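Local coordinates for TRAP dicarboxylate transporter, DctP subunit (Sulfurospirillum deleyianum, PDB 4OVS), which probably serves as the periplasmic solute-binding subunit of a TRAP transporter, capturing succinate and perhaps related dicarboxylates for uptake, at residues S90-T95 against M171-L176; D105-I109 against M309-Y313. All coordinates share one frame; numbering follows the deposited sequence.

Contact 1 (S90-T95 against M171-L176)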
loop_
_atom_site.group_PDB
_atom_site.type_symbol
_atom_site.label_atom_id
_atom_site.label_comp_id
_atom_site.label_asym_id
_atom_site.label_seq_id
_atom_site.Cartn_x
_atom_site.Cartn_y
_atom_site.Cartn_z
ATOM N N SER A 90 -1.104 -2.177 3.992
ATOM C CA SER A 90 -0.885 -0.785 3.593
ATOM C C SER A 90 -1.380 0.152 4.719
ATOM O O SER A 90 -2.166 -0.247 5.567
ATOM C CB SER A 90 -1.599 -0.455 2.305
ATOM O OG SER A 90 -2.984 -0.400 2.528
ATOM N N PHE A 91 -0.910 1.398 4.708
ATOM C CA PHE A 91 -1.243 2.355 5.758
ATOM C C PHE A 91 -2.756 2.470 5.959
ATOM O O PHE A 91 -3.262 2.567 7.077
ATOM C CB PHE A 91 -0.622 3.736 5.425
ATOM C CG PHE A 91 0.900 3.716 5.239
ATOM C CD1 PHE A 91 1.682 2.833 5.949
ATOM C CD2 PHE A 91 1.511 4.541 4.319
ATOM C CE1 PHE A 91 3.037 2.779 5.754
ATOM C CE2 PHE A 91 2.868 4.487 4.105
ATOM C CZ PHE A 91 3.634 3.631 4.835
ATOM N N SER A 92 -3.483 2.517 4.870
ATOM C CA SER A 92 -4.958 2.654 4.937
ATOM C C SER A 92 -5.606 1.563 5.781
ATOM O O SER A 92 -6.651 1.775 6.386
ATOM C CB SER A 92 -5.594 2.553 3.536
ATOM O OG SER A 92 -5.237 3.635 2.683
ATOM N N LYS A 93 -4.993 0.389 5.790
ATOM C CA LYS A 93 -5.539 -0.769 6.440
ATOM C C LYS A 93 -5.489 -0.615 7.973
ATOM O O LYS A 93 -6.201 -1.297 8.677
ATOM C CB LYS A 93 -4.785 -2.021 5.999
ATOM C CG LYS A 93 -4.723 -2.248 4.497
ATOM C CD LYS A 93 -6.028 -2.729 3.892
ATOM C CE LYS A 93 -6.123 -2.394 2.394
ATOM N NZ LYS A 93 -5.231 -3.179 1.521
ATOM N N PHE A 94 -4.668 0.307 8.466
ATOM C CA PHE A 94 -4.546 0.580 9.901
ATOM C C PHE A 94 -5.473 1.684 10.408
ATOM O O PHE A 94 -5.559 1.943 11.616
ATOM C CB PHE A 94 -3.110 1.023 10.233
ATOM C CG PHE A 94 -2.067 -0.076 10.097
ATOM C CD1 PHE A 94 -1.774 -0.917 11.163
ATOM C CD2 PHE A 94 -1.373 -0.249 8.910
ATOM C CE1 PHE A 94 -0.825 -1.898 11.058
ATOM C CE2 PHE A 94 -0.405 -1.249 8.792
ATOM C CZ PHE A 94 -0.135 -2.068 9.853
ATOM N N THR A 95 -6.150 2.365 9.500
ATOM C CA THR A 95 -6.780 3.626 9.880
ATOM C C THR A 95 -7.990 3.502 10.811
ATOM O O THR A 95 -8.376 4.484 11.420
ATOM C CB THR A 95 -7.103 4.506 8.643
ATOM O OG1 THR A 95 -8.114 3.893 7.822
ATOM C CG2 THR A 95 -5.809 4.751 7.816
HETATM N N MSE A 171 -9.511 1.672 -0.787
HETATM C CA MSE A 171 -9.230 1.014 0.480
HETATM C C MSE A 171 -10.007 1.729 1.590
HETATM O O MSE A 171 -10.520 2.851 1.383
HETATM C CB MSE A 171 -7.746 1.080 0.766
HETATM C CG MSE A 171 -6.846 0.388 -0.275
HETATM SE SE MSE A 171 -4.913 0.840 0.055
HETATM C CE MSE A 171 -4.941 2.727 -0.452
ATOM N N SER A 172 -10.075 1.101 2.765
ATOM C CA SER A 172 -10.980 1.565 3.813
ATOM C C SER A 172 -10.379 2.687 4.611
ATOM O O SER A 172 -9.773 2.459 5.643
ATOM C CB SER A 172 -11.322 0.452 4.793
ATOM O OG SER A 172 -12.325 0.910 5.699
ATOM N N SER A 173 -10.583 3.906 4.144
ATOM C CA SER A 173 -9.959 5.055 4.744
ATOM C C SER A 173 -10.813 6.276 4.537
ATOM O O SER A 173 -11.167 6.595 3.405
ATOM C CB SER A 173 -8.615 5.302 4.069
ATOM O OG SER A 173 -8.113 6.581 4.436
ATOM N N HIS A 174 -11.128 6.985 5.616
ATOM C CA HIS A 174 -11.958 8.182 5.500
ATOM C C HIS A 174 -11.281 9.246 4.656
ATOM O O HIS A 174 -11.949 10.003 3.968
ATOM C CB HIS A 174 -12.351 8.734 6.871
ATOM C CG HIS A 174 -13.148 7.766 7.685
ATOM N ND1 HIS A 174 -12.859 7.487 9.004
ATOM C CD2 HIS A 174 -14.222 7.008 7.364
ATOM C CE1 HIS A 174 -13.726 6.602 9.464
ATOM N NE2 HIS A 174 -14.561 6.292 8.488
ATOM N N VAL A 175 -9.957 9.268 4.631
ATOM C CA VAL A 175 -9.282 10.279 3.821
ATOM C C VAL A 175 -9.519 10.035 2.331
ATOM O O VAL A 175 -9.825 10.961 1.569
ATOM C CB VAL A 175 -7.781 10.336 4.108
ATOM C CG1 VAL A 175 -7.022 10.833 2.870
ATOM C CG2 VAL A 175 -7.505 11.205 5.362
ATOM N N LEU A 176 -9.377 8.785 1.904
ATOM C CA LEU A 176 -9.658 8.436 0.503
ATOM C C LEU A 176 -11.104 8.650 0.100
ATOM O O LEU A 176 -11.362 9.002 -1.045
ATOM C CB LEU A 176 -9.296 7.000 0.227
ATOM C CG LEU A 176 -7.850 6.649 0.537
ATOM C CD1 LEU A 176 -7.653 5.184 0.270
ATOM C CD2 LEU A 176 -6.840 7.489 -0.247
HETATM O O HOH W 1 -10.279 5.481 8.333
#
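Thr95 OG1 is tied to His174 N by a water, which lies 2.7 Å from Thr95 OG1, donates to that hydroxyl and accepts from the amide; one hydroxyl thus joins the turn of 90-95 to the first turn of helix 174-181. The same OG1 donates to Ser92 O, 2.9 Å from Thr95 OG1. The Ser92 carbonyl also takes the backbone N of Thr95, and both donors arrive from the same face of its plane. OG1 sits between the backbone N and the carbonyl carbon (chi1 66°), which folds it back onto this turn. A valine here, lacking the hydroxyl, would probably leave the water without its acceptor and Ser92 O without one of its two donors, and the water-mediated link to His174 would be lost. Beside it, Ser172 O lies 3.1 Å from Thr95 OG1, but the angle is too poor for a bond.

The other half of the contact belongs to Met171, present as selenomethionine, whose unbranched chain bends at chi3 (-70°) and so brings SE and CE against two buried hydroxyls. Its CE comes within 3.3 Å of Ser92 OG, while SE lies 3.4 Å from Ser90 OG. Lys93 crosses it at about a right angle, CE 3.9 Å from Met171 CG, and carries NZ onward to Asp72 and the bound succinate. Ser92 OG and the N-cap Ser173 OG both probably bond Asp105, so small hydroxyl residues fit this buried junction. The Thr95 and Ser173 side thus meets a helix N-cap, while the Lys93 and Met171 side borders the succinate site of a TRAP solute-binding protein.

Contact 2 (D105-I109 against M309-Y313)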
loop_
_atom_site.group_PDB
_atom_site.type_symbol
_atom_site.label_atom_id
_atom_site.label_comp_id
_atom_site.label_asym_id
_atom_site.label_seq_id
_atom_site.Cartn_x
_atom_site.Cartn_y
_atom_site.Cartn_z
ATOM N N ASP A 105 -2.042 8.858 3.690
ATOM C CA ASP A 105 -3.000 8.779 2.583
ATOM C C ASP A 105 -3.384 10.136 2.002
ATOM O O ASP A 105 -4.006 10.203 0.956
ATOM C CB ASP A 105 -4.314 8.165 3.059
ATOM C CG ASP A 105 -4.291 6.684 3.080
ATOM O OD1 ASP A 105 -3.310 6.087 2.573
ATOM O OD2 ASP A 105 -5.268 6.117 3.614
ATOM N N LEU A 106 -3.069 11.223 2.693
ATOM C CA LEU A 106 -3.520 12.534 2.222
ATOM C C LEU A 106 -2.996 12.811 0.825
ATOM O O LEU A 106 -1.848 12.534 0.521
ATOM C CB LEU A 106 -3.061 13.627 3.163
ATOM C CG LEU A 106 -3.737 13.647 4.527
ATOM C CD1 LEU A 106 -2.937 14.551 5.486
ATOM C CD2 LEU A 106 -5.206 14.104 4.387
ATOM N N PRO A 107 -3.849 13.335 -0.046
ATOM C CA PRO A 107 -3.400 13.539 -1.427
ATOM C C PRO A 107 -2.292 14.586 -1.557
ATOM O O PRO A 107 -2.396 15.672 -1.029
ATOM C CB PRO A 107 -4.673 13.958 -2.160
ATOM C CG PRO A 107 -5.669 14.301 -1.105
ATOM C CD PRO A 107 -5.294 13.510 0.112
ATOM N N PHE A 108 -1.211 14.209 -2.234
ATOM C CA PHE A 108 -0.076 15.090 -2.473
ATOM C C PHE A 108 0.728 15.475 -1.234
ATOM O O PHE A 108 1.486 16.428 -1.287
ATOM C CB PHE A 108 -0.507 16.355 -3.199
ATOM C CG PHE A 108 -1.018 16.092 -4.582
ATOM C CD1 PHE A 108 -0.140 15.931 -5.633
ATOM C CD2 PHE A 108 -2.369 15.966 -4.819
ATOM C CE1 PHE A 108 -0.594 15.661 -6.919
ATOM C CE2 PHE A 108 -2.843 15.701 -6.117
ATOM C CZ PHE A 108 -1.951 15.549 -7.163
ATOM N N ILE A 109 0.619 14.712 -0.152
ATOM C CA ILE A 109 1.375 15.029 1.063
ATOM C C ILE A 109 2.895 14.788 0.878
ATOM O O ILE A 109 3.729 15.527 1.399
ATOM C CB ILE A 109 0.806 14.273 2.311
ATOM C CG1 ILE A 109 1.484 14.758 3.600
ATOM C CG2 ILE A 109 1.010 12.793 2.208
ATOM C CD1 ILE A 109 0.689 15.741 4.395
HETATM N N MSE A 309 -7.932 18.499 -4.387
HETATM C CA MSE A 309 -7.787 17.369 -3.498
HETATM C C MSE A 309 -7.217 17.751 -2.126
HETATM O O MSE A 309 -7.527 17.103 -1.123
HETATM C CB MSE A 309 -6.955 16.278 -4.178
HETATM C CG MSE A 309 -7.732 15.538 -5.273
HETATM SE SE MSE A 309 -6.757 13.908 -5.824
HETATM C CE MSE A 309 -8.267 12.696 -6.270
ATOM N N GLU A 310 -6.385 18.781 -2.072
ATOM C CA GLU A 310 -5.869 19.228 -0.785
ATOM C C GLU A 310 -6.929 19.923 0.043
ATOM O O GLU A 310 -6.798 20.039 1.269
ATOM C CB GLU A 310 -4.669 20.138 -0.977
ATOM C CG GLU A 310 -3.455 19.349 -1.429
ATOM C CD GLU A 310 -2.437 20.203 -2.135
ATOM O OE1 GLU A 310 -2.626 21.440 -2.166
ATOM O OE2 GLU A 310 -1.470 19.619 -2.691
ATOM N N ALA A 311 -7.991 20.373 -0.612
ATOM C CA ALA A 311 -9.046 21.095 0.090
ATOM C C ALA A 311 -9.637 20.262 1.218
ATOM O O ALA A 311 -10.311 20.784 2.088
ATOM C CB ALA A 311 -10.156 21.533 -0.895
ATOM N N ILE A 312 -9.372 18.959 1.205
ATOM C CA ILE A 312 -9.935 18.066 2.203
ATOM C C ILE A 312 -9.157 18.062 3.545
ATOM O O ILE A 312 -9.649 17.521 4.544
ATOM C CB ILE A 312 -10.004 16.630 1.665
ATOM C CG1 ILE A 312 -8.620 15.973 1.678
ATOM C CG2 ILE A 312 -10.594 16.590 0.222
ATOM C CD1 ILE A 312 -8.652 14.504 1.302
ATOM N N TYR A 313 -7.948 18.625 3.568
ATOM C CA TYR A 313 -7.066 18.460 4.739
ATOM C C TYR A 313 -7.747 18.909 6.050
ATOM O O TYR A 313 -7.647 18.229 7.077
ATOM C CB TYR A 313 -5.742 19.224 4.568
ATOM C CG TYR A 313 -4.651 18.582 3.710
ATOM C CD1 TYR A 313 -4.949 17.736 2.653
ATOM C CD2 TYR A 313 -3.314 18.870 3.951
ATOM C CE1 TYR A 313 -3.925 17.174 1.860
ATOM C CE2 TYR A 313 -2.305 18.322 3.177
ATOM C CZ TYR A 313 -2.612 17.482 2.127
ATOM O OH TYR A 313 -1.567 16.946 1.385
#
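This is a largely apolar, buried contact in which a tight turn of the loop between strand 86-87 and helix 113-120 packs against the last residues of helix 299-310 and the type I turn from Glu310 to Tyr313, with a single hydrogen bond across it. Tyr313 OH donates to Pro107 O, 2.9 Å from Tyr313 OH; CG anti to the carbonyl carbon (chi1 -80°) directs the tyrosine ring to the loop. The hydroxyl stands above the carbonyl plane, 42° out of it, while the oxygen lies in the plane of the tyrosine ring, at its edge. Leu106 CG lies over one face of that ring, with Leu106 CB 3.9 Å from Tyr313 CE1.

Pro107 fills the middle. Its CB meets Met309 CB at 3.8 Å, and its ring CD meets Ile312 CD1 at 3.7 Å. Proline suits the second position of this type II turn, whose next residue, Phe108, adopts a positive phi. The Phe108 ring stands 84° to the Glu310 carboxylate, with Glu310 OE2 3.4 Å from Phe108 CB. Helix 317-330 supplies Ile325 against Leu106 and Ile109. Apolar burial therefore probably carries the contact, while the tyrosine hydroxyl gives the turn carbonyl of Pro107 a partner.

From the N terminus, the chain runs through 90-95 and then 105-109 in the long loop after strand 86-87, before helix 113-120. It next reaches 171-176, which closes a loop of 75 residues as contact 1, and finally 309-313, which closes one of 199 as contact 2. The segments therefore alternate, and the two closures cross. They also meet directly at Asp105, whose OD2 probably accepts from Ser92 OG at 2.7 Å and from Ser173 OG at 3.0 Å, while Val175 packs on Asp105 O. Together they tie the loop to helix 174-181 beside the succinate site and to the end of helix 299-310.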